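Local coordinates for protein xylan esterase, putative, AXE2C (PDB 2WAA) that removes acetyl groups from acetylated xylan and glucomannan, acting as a carbohydrate esterase family 2 enzyme in the breakdown of plant cell wall polysaccharides, at residues A[250-253]-A[254-257]; A[257-260]-A[261-265]; A[289-292]-A[293-297]; A[328-331]-A[332-336]. All coordinates share one frame; numbering follows the deposited sequence.

Contact 1 of 4, residues A[250-253]-A[254-257]; sequences NTYT and RFVR
Y252 and V256 meet one turn apart on the buried side of helix 245-262, an amphipathic alpha-helix that packs against the central parallel sheet of the SGNH-type hydrolase domain. Here the packing is close. The CG2 branch of V256 comes obliquely to the tyrosine ring and rests 3.8 Å from CD1 of Y252. The same methyl lies 3.4 Å from O of Y252, since chi1 of V256 (170°) sends CG1 away from the backbone N and keeps CG2 on the side facing the preceding turn. A branched valine suits this spot: one methyl packs beside the ring, and V256 also touches I268 of strand 267-270 and L295 of helix 278-295, CG1 being the branch nearest CD1 of L295. F255 is more loosely related to Y252, whose CE1 reaches the edge of the phenylalanine ring at 4.5 Å from CD2 of F255; that ring packs edge-to-face on Y206. The buried tyrosine's hydroxyl is satisfied by a hydrogen bond with OG of S231. Successive backbone bonds, such as V256 N to Y252 O at 2.9 Å, hold the turns together.

The solvent side is looser. R254 runs outward there, extended from CG to NE, while N250 and R257 are exposed residues bordering helix 278-295. T253 is buried, with OG1 beside its own backbone N and bonded to O of I249. Its CG2, anti to that N, is presented to R257, which runs alongside, and sits 3.3 Å above the centre of the guanidinium plane of R257.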
loop_
_atom_site.group_PDB
_atom_site.type_symbol
_atom_site.label_atom_id
_atom_site.label_comp_id
_atom_site.label_asym_id
_atom_site.label_seq_id
_atom_site.Cartn_x
_atom_site.Cartn_y
_atom_site.Cartn_z
ATOM N N ASN A 250 5.311 -21.234 14.333
ATOM C CA ASN A 250 5.871 -22.003 13.239
ATOM C C ASN A 250 5.479 -21.426 11.877
ATOM O O ASN A 250 6.299 -21.420 10.950
ATOM C CB ASN A 250 5.483 -23.478 13.343
ATOM C CG ASN A 250 6.209 -24.169 14.478
ATOM O OD1 ASN A 250 7.307 -23.738 14.911
ATOM N ND2 ASN A 250 5.633 -25.262 14.943
ATOM N N THR A 251 4.257 -20.924 11.735
ATOM C CA THR A 251 3.952 -20.339 10.449
ATOM C C THR A 251 4.569 -18.969 10.242
ATOM O O THR A 251 4.989 -18.681 9.123
ATOM C CB THR A 251 2.499 -20.589 9.901
ATOM O OG1 THR A 251 1.914 -19.412 9.306
ATOM C CG2 THR A 251 1.618 -21.195 10.939
ATOM N N TYR A 252 4.737 -18.187 11.310
ATOM C CA TYR A 252 5.393 -16.903 11.140
ATOM C C TYR A 252 6.851 -17.153 10.752
ATOM O O TYR A 252 7.398 -16.493 9.862
ATOM C CB TYR A 252 5.320 -16.060 12.410
ATOM C CG TYR A 252 5.214 -14.566 12.156
ATOM C CD1 TYR A 252 5.581 -14.011 10.923
ATOM C CD2 TYR A 252 4.710 -13.727 13.134
ATOM C CE1 TYR A 252 5.487 -12.599 10.687
ATOM C CE2 TYR A 252 4.634 -12.318 12.926
ATOM C CZ TYR A 252 5.012 -11.778 11.706
ATOM O OH TYR A 252 4.863 -10.431 11.525
ATOM N N THR A 253 7.495 -18.125 11.424
ATOM C CA THR A 253 8.880 -18.443 11.121
ATOM C C THR A 253 8.988 -18.877 9.660
ATOM O O THR A 253 9.879 -18.411 8.934
ATOM C CB THR A 253 9.363 -19.576 12.039
ATOM O OG1 THR A 253 9.388 -19.060 13.382
ATOM C CG2 THR A 253 10.766 -20.058 11.660
ATOM N N ARG A 254 8.078 -19.745 9.218
ATOM C CA ARG A 254 8.165 -20.201 7.843
ATOM C C ARG A 254 7.964 -19.049 6.856
ATOM O O ARG A 254 8.677 -18.966 5.858
ATOM C CB ARG A 254 7.226 -21.366 7.581
ATOM C CG ARG A 254 7.463 -21.952 6.197
ATOM C CD ARG A 254 6.893 -23.339 6.013
ATOM N NE ARG A 254 6.976 -23.732 4.605
ATOM C CZ ARG A 254 7.542 -24.860 4.176
ATOM N NH1 ARG A 254 8.060 -25.718 5.049
ATOM N NH2 ARG A 254 7.574 -25.136 2.881
ATOM N N PHE A 255 7.032 -18.150 7.138
ATOM C CA PHE A 255 6.838 -16.983 6.243
ATOM C C PHE A 255 8.062 -16.054 6.181
ATOM O O PHE A 255 8.460 -15.603 5.097
ATOM C CB PHE A 255 5.538 -16.234 6.636
ATOM C CG PHE A 255 5.258 -15.011 5.778
ATOM C CD1 PHE A 255 5.111 -15.142 4.398
ATOM C CD2 PHE A 255 5.184 -13.737 6.348
ATOM C CE1 PHE A 255 4.883 -14.009 3.588
ATOM C CE2 PHE A 255 4.943 -12.605 5.549
ATOM C CZ PHE A 255 4.803 -12.750 4.160
ATOM N N VAL A 256 8.694 -15.768 7.323
ATOM C CA VAL A 256 9.803 -14.829 7.322
ATOM C C VAL A 256 10.974 -15.517 6.624
ATOM O O VAL A 256 11.710 -14.871 5.902
ATOM C CB VAL A 256 10.177 -14.382 8.731
ATOM C CG1 VAL A 256 11.493 -13.592 8.734
ATOM C CG2 VAL A 256 9.009 -13.537 9.337
ATOM N N ARG A 257 11.090 -16.839 6.772
ATOM C CA ARG A 257 12.072 -17.558 5.955
ATOM C C ARG A 257 11.865 -17.363 4.445
ATOM O O ARG A 257 12.832 -17.184 3.699
ATOM C CB ARG A 257 12.113 -19.041 6.325
ATOM C CG ARG A 257 12.876 -19.273 7.579
ATOM C CD ARG A 257 13.024 -20.766 7.916
ATOM N NE ARG A 257 13.740 -20.823 9.190
ATOM C CZ ARG A 257 13.454 -21.651 10.189
ATOM N NH1 ARG A 257 12.457 -22.533 10.072
ATOM N NH2 ARG A 257 14.170 -21.577 11.316
#

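Contact 2 of 4, residues A[257-260]-A[261-265]; sequences RTLL and DNHPQ
The H263 imidazole is approached obliquely from the preceding turn by O of L259, 3.3 Å from CD2 of H263, while CB of N262 lies over one face, 3.7 Å above the H263 ring plane and displaced toward the rim. The ring also packs edge-to-face with H221, and both nitrogens are engaged: ND1 with OE1 of Q225 and NE2 with OH of Y206. Histidine suits this buried position because it can serve two polar neighbours at once. The amide of N262 lies alongside T258, with ND2 of N262 3.5 Å from the T258 methyl CG2. That methyl faces the amide because chi1 of T258 (-64°) puts CG2 opposite the backbone N. ND2 itself is bonded to OH of Y206.

This is the C-terminal end of helix 245-262, which flanks the parallel sheet of the SGNH-type domain ahead of strand 267-270, whose I268 touches L259 and L260. H263 is the first residue to leave helical geometry. The N262 N to T258 O bond is still regular at 2.8 Å, whereas H263 N reaches L259 O at 3.0 Å with a more bent N-H...O angle of 132°. P264, which has no N-H to offer, suits the exit; its CA makes a CH...O contact of 3.6 Å with O of L260. R299 takes up two carbonyls here, NH2 bonding to O of L260 and NH1 to O of H263.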
loop_
_atom_site.group_PDB
_atom_site.type_symbol
_atom_site.label_atom_id
_atom_site.label_comp_id
_atom_site.label_asym_id
_atom_site.label_seq_id
_atom_site.Cartn_x
_atom_site.Cartn_y
_atom_site.Cartn_z
ATOM N N ARG A 257 11.090 -16.839 6.772
ATOM C CA ARG A 257 12.072 -17.558 5.955
ATOM C C ARG A 257 11.865 -17.363 4.445
ATOM O O ARG A 257 12.832 -17.184 3.699
ATOM C CB ARG A 257 12.113 -19.041 6.325
ATOM C CG ARG A 257 12.876 -19.273 7.579
ATOM C CD ARG A 257 13.024 -20.766 7.916
ATOM N NE ARG A 257 13.740 -20.823 9.190
ATOM C CZ ARG A 257 13.454 -21.651 10.189
ATOM N NH1 ARG A 257 12.457 -22.533 10.072
ATOM N NH2 ARG A 257 14.170 -21.577 11.316
ATOM N N THR A 258 10.613 -17.393 3.976
ATOM C CA THR A 258 10.321 -17.064 2.594
ATOM C C THR A 258 10.764 -15.639 2.232
ATOM O O THR A 258 11.383 -15.400 1.178
ATOM C CB THR A 258 8.789 -17.206 2.331
ATOM O OG1 THR A 258 8.401 -18.585 2.511
ATOM C CG2 THR A 258 8.408 -16.728 0.888
ATOM N N LEU A 259 10.456 -14.681 3.104
ATOM C CA LEU A 259 10.856 -13.321 2.836
ATOM C C LEU A 259 12.380 -13.215 2.725
ATOM O O LEU A 259 12.914 -12.499 1.862
ATOM C CB LEU A 259 10.398 -12.383 3.952
ATOM C CG LEU A 259 8.888 -12.256 4.066
ATOM C CD1 LEU A 259 8.611 -11.332 5.243
ATOM C CD2 LEU A 259 8.266 -11.675 2.759
ATOM N N LEU A 260 13.067 -13.856 3.657
ATOM C CA LEU A 260 14.524 -13.722 3.743
ATOM C C LEU A 260 15.162 -14.271 2.454
ATOM O O LEU A 260 16.155 -13.741 1.949
ATOM C CB LEU A 260 15.047 -14.520 4.951
ATOM C CG LEU A 260 14.840 -13.882 6.364
ATOM C CD1 LEU A 260 15.076 -14.942 7.489
ATOM C CD2 LEU A 260 15.709 -12.695 6.558
ATOM N N ASP A 261 14.607 -15.367 1.984
ATOM C CA ASP A 261 15.103 -16.059 0.790
ATOM C C ASP A 261 14.736 -15.266 -0.475
ATOM O O ASP A 261 15.568 -15.074 -1.352
ATOM C CB ASP A 261 14.505 -17.470 0.749
ATOM C CG ASP A 261 14.779 -18.176 -0.545
ATOM O OD1 ASP A 261 15.905 -17.972 -1.080
ATOM O OD2 ASP A 261 13.890 -18.922 -1.040
ATOM N N ASN A 262 13.504 -14.765 -0.562
ATOM C CA ASN A 262 13.104 -13.964 -1.744
ATOM C C ASN A 262 13.782 -12.616 -1.902
ATOM O O ASN A 262 13.869 -12.092 -3.018
ATOM C CB ASN A 262 11.581 -13.710 -1.725
ATOM C CG ASN A 262 10.781 -14.964 -2.002
ATOM O OD1 ASN A 262 11.359 -16.021 -2.309
ATOM N ND2 ASN A 262 9.460 -14.869 -1.887
ATOM N N HIS A 263 14.243 -12.039 -0.785
ATOM C CA HIS A 263 14.762 -10.655 -0.749
ATOM C C HIS A 263 16.061 -10.691 0.034
ATOM O O HIS A 263 16.101 -10.307 1.237
ATOM C CB HIS A 263 13.756 -9.774 -0.005
ATOM C CG HIS A 263 12.361 -9.891 -0.547
ATOM N ND1 HIS A 263 12.022 -9.454 -1.811
ATOM C CD2 HIS A 263 11.232 -10.410 -0.006
ATOM C CE1 HIS A 263 10.728 -9.681 -2.016
ATOM N NE2 HIS A 263 10.232 -10.271 -0.939
ATOM N N PRO A 264 17.128 -11.211 -0.604
ATOM C CA PRO A 264 18.331 -11.564 0.141
ATOM C C PRO A 264 19.003 -10.353 0.739
ATOM O O PRO A 264 19.777 -10.494 1.692
ATOM C CB PRO A 264 19.245 -12.221 -0.927
ATOM C CG PRO A 264 18.680 -11.771 -2.256
ATOM C CD PRO A 264 17.192 -11.650 -2.019
ATOM N N GLN A 265 18.726 -9.184 0.181
ATOM C CA GLN A 265 19.306 -7.912 0.628
ATOM C C GLN A 265 18.449 -7.212 1.705
ATOM O O GLN A 265 18.874 -6.174 2.248
ATOM C CB GLN A 265 19.380 -6.928 -0.558
ATOM C CG GLN A 265 17.959 -6.308 -0.969
ATOM C CD GLN A 265 16.968 -7.407 -1.469
ATOM O OE1 GLN A 265 17.402 -8.457 -1.939
ATOM N NE2 GLN A 265 15.647 -7.150 -1.372
#

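Contact 3 of 4, residues A[289-292]-A[293-297]; sequences GETR and QQLHS
E290 and Q294 cross obliquely one turn apart, their carboxylate and amide planes turned 64° against each other. CG of E290 stands anti to the backbone N (chi1 -169°) while CG of Q294 lies beside its own N (-59°), which brings both ends to one water. OE2 of E290 is 3.9 Å from NE2 of Q294, too far for a direct bond; the water donates to that oxygen and accepts from that nitrogen, each at 2.9 Å. OE1 of E290 forms a salt bridge with R245, a second, charged partner.

T291 and L295 instead lie side by side, pointing the same way, a buried pair in which the threonine methyl CG2 lies 3.8 Å from CD1 of L295. Threonine suits the site because its hydroxyl turns back to O of Y287 while its methyl faces the leucine. H296 N still bonds to R292 O, but H296 takes a positive phi as the chain turns out. A second water lies 2.8 Å from O of R292, to which it donates, and accepts from N of S297 at 2.9 Å, linking the last turn to the exit.

Residues 293-295 form the end of helix 278-295 in the beta-alpha-beta unit with strands 267-270 and 300-302. L295 touches both V256 of helix 245-262 and V300, Q294 lies against I249 and N250, and NE of R292 bonds to O of V300.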
loop_
_atom_site.group_PDB
_atom_site.type_symbol
_atom_site.label_atom_id
_atom_site.label_comp_id
_atom_site.label_asym_id
_atom_site.label_seq_id
_atom_site.Cartn_x
_atom_site.Cartn_y
_atom_site.Cartn_z
ATOM N N GLY A 289 8.749 -12.414 19.505
ATOM C CA GLY A 289 10.069 -12.608 20.091
ATOM C C GLY A 289 10.489 -14.062 19.862
ATOM O O GLY A 289 11.636 -14.342 19.563
ATOM N N GLU A 290 9.573 -15.006 20.014
ATOM C CA GLU A 290 9.959 -16.400 19.854
ATOM C C GLU A 290 10.198 -16.725 18.372
ATOM O O GLU A 290 11.044 -17.552 18.044
ATOM C CB GLU A 290 8.914 -17.357 20.442
ATOM C CG GLU A 290 9.410 -18.772 20.521
ATOM C CD GLU A 290 8.496 -19.700 21.379
ATOM O OE1 GLU A 290 7.748 -19.200 22.244
ATOM O OE2 GLU A 290 8.522 -20.936 21.145
ATOM N N THR A 291 9.434 -16.105 17.486
ATOM C CA THR A 291 9.719 -16.253 16.028
ATOM C C THR A 291 11.135 -15.825 15.723
ATOM O O THR A 291 11.878 -16.492 14.985
ATOM C CB THR A 291 8.693 -15.430 15.244
ATOM O OG1 THR A 291 7.372 -15.966 15.539
ATOM C CG2 THR A 291 9.000 -15.403 13.707
ATOM N N ARG A 292 11.534 -14.673 16.240
ATOM C CA ARG A 292 12.880 -14.199 15.982
ATOM C C ARG A 292 13.920 -15.165 16.572
ATOM O O ARG A 292 14.971 -15.405 15.981
ATOM C CB ARG A 292 13.055 -12.763 16.484
ATOM C CG ARG A 292 12.116 -11.790 15.762
ATOM C CD ARG A 292 12.325 -10.322 16.154
ATOM N NE ARG A 292 13.724 -9.932 16.081
ATOM C CZ ARG A 292 14.548 -9.935 17.117
ATOM N NH1 ARG A 292 14.096 -10.288 18.306
ATOM N NH2 ARG A 292 15.815 -9.588 16.966
ATOM N N GLN A 293 13.633 -15.697 17.752
ATOM C CA GLN A 293 14.550 -16.665 18.355
ATOM C C GLN A 293 14.740 -17.887 17.448
ATOM O O GLN A 293 15.881 -18.314 17.177
ATOM C CB GLN A 293 14.081 -17.039 19.778
ATOM C CG GLN A 293 14.947 -18.143 20.399
ATOM C CD GLN A 293 14.872 -18.155 21.914
ATOM O OE1 GLN A 293 14.903 -17.099 22.556
ATOM N NE2 GLN A 293 14.800 -19.348 22.497
ATOM N N GLN A 294 13.644 -18.422 16.924
ATOM C CA GLN A 294 13.725 -19.561 15.998
ATOM C C GLN A 294 14.403 -19.234 14.674
ATOM O O GLN A 294 15.113 -20.077 14.124
ATOM C CB GLN A 294 12.356 -20.138 15.693
ATOM C CG GLN A 294 11.636 -20.613 16.938
ATOM C CD GLN A 294 10.457 -21.479 16.623
ATOM O OE1 GLN A 294 10.047 -21.601 15.456
ATOM N NE2 GLN A 294 9.887 -22.087 17.662
ATOM N N LEU A 295 14.186 -18.023 14.167
ATOM C CA LEU A 295 14.813 -17.603 12.913
ATOM C C LEU A 295 16.343 -17.525 12.990
ATOM O O LEU A 295 17.033 -17.899 12.040
ATOM C CB LEU A 295 14.295 -16.235 12.464
ATOM C CG LEU A 295 12.880 -16.283 11.882
ATOM C CD1 LEU A 295 12.297 -14.876 11.845
ATOM C CD2 LEU A 295 12.795 -16.990 10.490
ATOM N N HIS A 296 16.848 -17.029 14.118
ATOM C CA HIS A 296 18.270 -16.832 14.362
ATOM C C HIS A 296 18.901 -16.057 13.223
ATOM O O HIS A 296 19.924 -16.468 12.645
ATOM C CB HIS A 296 19.021 -18.163 14.555
ATOM C CG HIS A 296 20.381 -17.987 15.164
ATOM N ND1 HIS A 296 20.574 -17.869 16.526
ATOM C CD2 HIS A 296 21.607 -17.867 14.599
ATOM C CE1 HIS A 296 21.863 -17.694 16.775
ATOM N NE2 HIS A 296 22.513 -17.700 15.624
ATOM N N SER A 297 18.294 -14.923 12.895
ATOM C CA SER A 297 18.723 -14.171 11.725
ATOM C C SER A 297 19.220 -12.814 12.156
ATOM O O SER A 297 18.557 -12.148 12.930
ATOM C CB SER A 297 17.538 -13.971 10.784
ATOM O OG SER A 297 17.906 -13.124 9.711
HETATM O O HOH W 1 11.204 -21.280 20.136
HETATM O O HOH W 2 15.989 -13.604 14.060
#

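Contact 4 of 4, residues A[328-331]-A[332-336]; sequences ELTP and QLRQI
L329 and L333 make the apolar part of this contact on helix 319-337, an amphipathic helix flanking the parallel sheet of the SGNH-type hydrolase domain. Their branches interlock at an angle, CG of L329 standing 3.6 Å from CD1 of L333. Both leucines also touch T171 of helix 167-174, and L333 continues onto L228 and I230 of strand 228-231, where bulky aliphatic groups suit the buried face.

Among backbone bonds, L333 N to L329 O (3.0 Å) and R334 N to T330 O are regular. P331 has no N-H for the turn before it, and the helix is kinked there; the bond from Q335 N to its carbonyl is weak.

T330 and R334 run side by side, with CG2 of T330 4.0 Å from NE of R334. The threonine hydroxyl bonds to O of A326, and the guanidinium to O of W339 through NH1.

One side-chain bond crosses the turn. Q332, extended beyond CG, carries its amide back along the helix. NE2 of Q332 bonds to O of S304 and also donates, almost straight (178°), to O of E328 at 3.1 Å, from above that carbonyl's plane.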
loop_
_atom_site.group_PDB
_atom_site.type_symbol
_atom_site.label_atom_id
_atom_site.label_comp_id
_atom_site.label_asym_id
_atom_site.label_seq_id
_atom_site.Cartn_x
_atom_site.Cartn_y
_atom_site.Cartn_z
ATOM N N GLU A 328 6.364 7.149 15.888
ATOM C CA GLU A 328 6.912 6.178 16.821
ATOM C C GLU A 328 7.793 5.165 16.134
ATOM O O GLU A 328 8.785 4.711 16.694
ATOM C CB GLU A 328 5.793 5.415 17.537
ATOM C CG GLU A 328 5.191 6.110 18.706
ATOM C CD GLU A 328 4.371 5.144 19.538
ATOM O OE1 GLU A 328 4.124 3.998 19.091
ATOM O OE2 GLU A 328 3.984 5.515 20.650
ATOM N N LEU A 329 7.402 4.798 14.914
ATOM C CA LEU A 329 8.060 3.727 14.178
ATOM C C LEU A 329 9.344 4.261 13.518
ATOM O O LEU A 329 10.366 3.597 13.526
ATOM C CB LEU A 329 7.104 3.211 13.097
ATOM C CG LEU A 329 7.646 2.264 12.039
ATOM C CD1 LEU A 329 8.199 1.000 12.758
ATOM C CD2 LEU A 329 6.549 1.875 11.070
ATOM N N THR A 330 9.253 5.458 12.929
ATOM C CA THR A 330 10.314 6.005 12.063
ATOM C C THR A 330 11.668 6.018 12.781
ATOM O O THR A 330 12.639 5.484 12.248
ATOM C CB THR A 330 9.909 7.395 11.480
ATOM O OG1 THR A 330 8.767 7.214 10.597
ATOM C CG2 THR A 330 11.086 7.997 10.677
ATOM N N PRO A 331 11.724 6.542 14.025
ATOM C CA PRO A 331 13.026 6.555 14.736
ATOM C C PRO A 331 13.657 5.175 14.965
ATOM O O PRO A 331 14.884 5.040 14.904
ATOM C CB PRO A 331 12.694 7.204 16.102
ATOM C CG PRO A 331 11.396 7.911 15.921
ATOM C CD PRO A 331 10.652 7.204 14.786
ATOM N N GLN A 332 12.822 4.166 15.221
ATOM C CA GLN A 332 13.298 2.825 15.403
ATOM C C GLN A 332 13.840 2.270 14.082
ATOM O O GLN A 332 14.897 1.626 14.078
ATOM C CB GLN A 332 12.189 1.929 15.944
ATOM C CG GLN A 332 11.670 2.368 17.324
ATOM C CD GLN A 332 10.561 1.423 17.815
ATOM O OE1 GLN A 332 10.830 0.277 18.211
ATOM N NE2 GLN A 332 9.314 1.894 17.772
ATOM N N LEU A 333 13.113 2.505 12.970
ATOM C CA LEU A 333 13.588 2.121 11.654
ATOM C C LEU A 333 14.920 2.813 11.304
ATOM O O LEU A 333 15.816 2.191 10.675
ATOM C CB LEU A 333 12.535 2.438 10.605
ATOM C CG LEU A 333 11.242 1.670 10.817
ATOM C CD1 LEU A 333 10.251 1.927 9.640
ATOM C CD2 LEU A 333 11.492 0.135 10.924
ATOM N N ARG A 334 15.065 4.069 11.685
ATOM C CA ARG A 334 16.379 4.708 11.407
ATOM C C ARG A 334 17.532 3.927 12.062
ATOM O O ARG A 334 18.624 3.772 11.465
ATOM C CB ARG A 334 16.429 6.166 11.878
ATOM C CG ARG A 334 15.405 7.071 11.187
ATOM C CD ARG A 334 15.776 8.548 11.337
ATOM N NE ARG A 334 14.778 9.422 10.695
ATOM C CZ ARG A 334 14.793 9.775 9.411
ATOM N NH1 ARG A 334 15.760 9.326 8.608
ATOM N NH2 ARG A 334 13.836 10.573 8.934
ATOM N N GLN A 335 17.331 3.471 13.306
ATOM C CA GLN A 335 18.395 2.793 14.046
ATOM C C GLN A 335 18.643 1.434 13.425
ATOM O O GLN A 335 19.785 0.982 13.338
ATOM C CB GLN A 335 18.010 2.616 15.538
ATOM C CG GLN A 335 18.135 3.867 16.397
ATOM C CD GLN A 335 17.400 3.762 17.745
ATOM O OE1 GLN A 335 16.279 3.280 17.799
ATOM N NE2 GLN A 335 18.021 4.248 18.818
ATOM N N ILE A 336 17.553 0.754 13.047
ATOM C CA ILE A 336 17.659 -0.592 12.520
ATOM C C ILE A 336 18.363 -0.539 11.142
ATOM O O ILE A 336 19.172 -1.413 10.833
ATOM C CB ILE A 336 16.275 -1.258 12.417
ATOM C CG1 ILE A 336 15.767 -1.687 13.817
ATOM C CG2 ILE A 336 16.329 -2.531 11.569
ATOM C CD1 ILE A 336 14.244 -1.803 13.884
#

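Overall arrangement
All four contacts are local, so each joins neighbouring turns of one helix or its exit, and none closes a long loop or nests within another. Contacts 1 and 2 overlap end to end at R257 on helix 245-262, with contact 2 carrying the chain out of the helix toward strand 267-270. After that strand, contact 3 lies at the end of helix 278-295, just before strand 300-302. It packs against contact 1 through V256 and L295, and against contact 2 through R257, L260 and L295, joining two neighbouring helices that flank the sheet. Contact 4, on the last helix, 319-337, stands apart, its nearest atoms about 8 Å from contact 3, and covers strands 228-231 and 267-270.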